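Local coordinates for chitin binding protein (Streptomyces lividans, PDB 5FTZ), which probably binds chitin and cleaves it oxidatively as a copper-dependent lytic polysaccharide monooxygenase of family AA10, at residues G37-G42 with L116-F121. Sequence-based numbering, arbitrary orientation.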
loop_
_atom_site.group_PDB
_atom_site.type_symbol
_atom_site.label_atom_id
_atom_site.label_comp_id
_atom_site.label_asym_id
_atom_site.label_seq_id
_atom_site.Cartn_x
_atom_site.Cartn_y
_atom_site.Cartn_z
ATOM N N GLY A 37 -1.139 13.574 -8.699
ATOM C CA GLY A 37 -1.553 13.357 -10.083
ATOM C C GLY A 37 -1.169 14.487 -11.029
ATOM O O GLY A 37 -1.664 14.550 -12.159
ATOM N N PHE A 38 -0.217 15.323 -10.618
ATOM C CA PHE A 38 0.338 16.363 -11.509
ATOM C C PHE A 38 0.960 15.729 -12.735
ATOM O O PHE A 38 1.649 14.734 -12.608
ATOM C CB PHE A 38 1.406 17.103 -10.726
ATOM C CG PHE A 38 1.933 18.334 -11.422
ATOM C CD1 PHE A 38 1.276 19.518 -11.352
ATOM C CD2 PHE A 38 3.102 18.221 -12.166
ATOM C CE1 PHE A 38 1.759 20.616 -12.028
ATOM C CE2 PHE A 38 3.600 19.316 -12.844
ATOM C CZ PHE A 38 2.902 20.506 -12.797
ATOM N N PRO A 39 0.806 16.339 -13.917
ATOM C CA PRO A 39 0.082 17.565 -14.207
ATOM C C PRO A 39 -1.393 17.462 -14.551
ATOM O O PRO A 39 -2.092 18.453 -14.645
ATOM C CB PRO A 39 0.832 18.095 -15.444
ATOM C CG PRO A 39 1.170 16.818 -16.130
ATOM C CD PRO A 39 1.605 15.885 -15.063
ATOM N N ALA A 40 -1.919 16.257 -14.771
ATOM C CA ALA A 40 -3.320 16.159 -15.155
ATOM C C ALA A 40 -4.254 16.639 -14.074
ATOM O O ALA A 40 -5.238 17.306 -14.333
ATOM C CB ALA A 40 -3.639 14.717 -15.534
ATOM N N SER A 41 -3.925 16.290 -12.831
ATOM C CA SER A 41 -4.616 16.828 -11.685
ATOM C C SER A 41 -3.574 17.574 -10.832
ATOM O O SER A 41 -2.564 18.018 -11.360
ATOM C CB SER A 41 -5.348 15.717 -10.945
ATOM O OG SER A 41 -4.465 14.725 -10.535
ATOM N N GLY A 42 -3.859 17.766 -9.558
ATOM C CA GLY A 42 -2.950 18.466 -8.656
ATOM C C GLY A 42 -3.294 19.934 -8.558
ATOM O O GLY A 42 -4.299 20.378 -9.072
ATOM N N LEU A 116 6.310 24.764 -17.884
ATOM C CA LEU A 116 7.051 23.576 -17.558
ATOM C C LEU A 116 7.155 22.616 -18.713
ATOM O O LEU A 116 6.191 22.458 -19.506
ATOM C CB LEU A 116 6.423 22.865 -16.365
ATOM C CG LEU A 116 6.590 23.527 -15.008
ATOM C CD1 LEU A 116 5.546 23.014 -13.990
ATOM C CD2 LEU A 116 8.019 23.351 -14.493
ATOM N N ASN A 117 8.284 21.937 -18.844
ATOM C CA ASN A 117 8.342 20.739 -19.640
ATOM C C ASN A 117 7.667 19.654 -18.829
ATOM O O ASN A 117 8.181 19.245 -17.756
ATOM C CB ASN A 117 9.795 20.431 -19.963
ATOM C CG ASN A 117 9.956 19.146 -20.745
ATOM O OD1 ASN A 117 9.045 18.350 -20.901
ATOM N ND2 ASN A 117 11.154 18.969 -21.260
ATOM N N LEU A 118 6.479 19.173 -19.235
ATOM C CA LEU A 118 5.720 18.308 -18.401
ATOM C C LEU A 118 6.132 16.818 -18.445
ATOM O O LEU A 118 5.566 16.033 -17.659
ATOM C CB LEU A 118 4.250 18.479 -18.703
ATOM C CG LEU A 118 3.681 19.868 -18.392
ATOM C CD1 LEU A 118 2.239 19.841 -18.902
ATOM C CD2 LEU A 118 3.725 20.183 -16.940
ATOM N N THR A 119 7.169 16.480 -19.206
ATOM C CA THR A 119 7.843 15.178 -19.044
ATOM C C THR A 119 8.992 15.415 -18.034
ATOM O O THR A 119 9.933 16.122 -18.375
ATOM C CB THR A 119 8.413 14.655 -20.368
ATOM O OG1 THR A 119 7.314 14.393 -21.257
ATOM C CG2 THR A 119 9.232 13.328 -20.209
ATOM N N PRO A 120 8.942 14.735 -16.896
ATOM C CA PRO A 120 10.010 14.943 -15.911
ATOM C C PRO A 120 11.375 14.572 -16.448
ATOM O O PRO A 120 11.525 13.616 -17.242
ATOM C CB PRO A 120 9.657 14.033 -14.770
ATOM C CG PRO A 120 8.559 13.182 -15.194
ATOM C CD PRO A 120 7.935 13.795 -16.400
ATOM N N PHE A 121 12.391 15.317 -16.087
ATOM C CA PHE A 121 13.741 14.982 -16.518
ATOM C C PHE A 121 14.379 13.874 -15.678
ATOM O O PHE A 121 15.410 13.325 -16.071
ATOM C CB PHE A 121 14.621 16.200 -16.610
ATOM C CG PHE A 121 14.960 16.853 -15.280
ATOM C CD1 PHE A 121 16.033 16.412 -14.504
ATOM C CD2 PHE A 121 14.193 17.914 -14.791
ATOM C CE1 PHE A 121 16.323 16.991 -13.313
ATOM C CE2 PHE A 121 14.529 18.518 -13.584
ATOM C CZ PHE A 121 15.557 18.030 -12.848
#
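A type VIa cis-proline turn meets a second surface loop of the immunoglobulin-like core of this AA10 enzyme, where Phe38 and Pro39 pack against Leu116 and Leu118. The contact is wholly apolar, with no hydrogen bond across it. The Phe38 ring meets the leucines with its outer end. CD1 of Leu116 lies at the ring edge, near its plane, 3.8 Å from Phe38 CZ. CD2 of Leu118 comes obliquely to Phe38 CE2, at 4.2 Å. Both leucine side chains cross that of Phe38 at about a right angle. The same Leu118 methyl also touches Pro39, with CD2 3.9 Å from Pro39 CB, and so bridges ring and proline. The peptide bond before Pro39 is cis, and Phe38 CG stands anti to the backbone N (chi1 -171°). The aromatic ring thereby folds under its neighbour, with Pro39 CB 3.9 Å above the plane and over the ring centre. Each loop is also braced from within. Ser41 N donates a hydrogen bond to Gly37 O, and Asn117 OD1 accepts from Thr119 N (3.1 Å) in an Asx turn. Arg113, earlier in the second loop, ties it to the turn by donating to Pro39 O from NE and to Ser41 O from NH2. Toward the sheet, Phe38 and Leu116 both touch Leu152 of strand 148-157, and Phe38 packs edge-to-face with Tyr99 of strand 93-100.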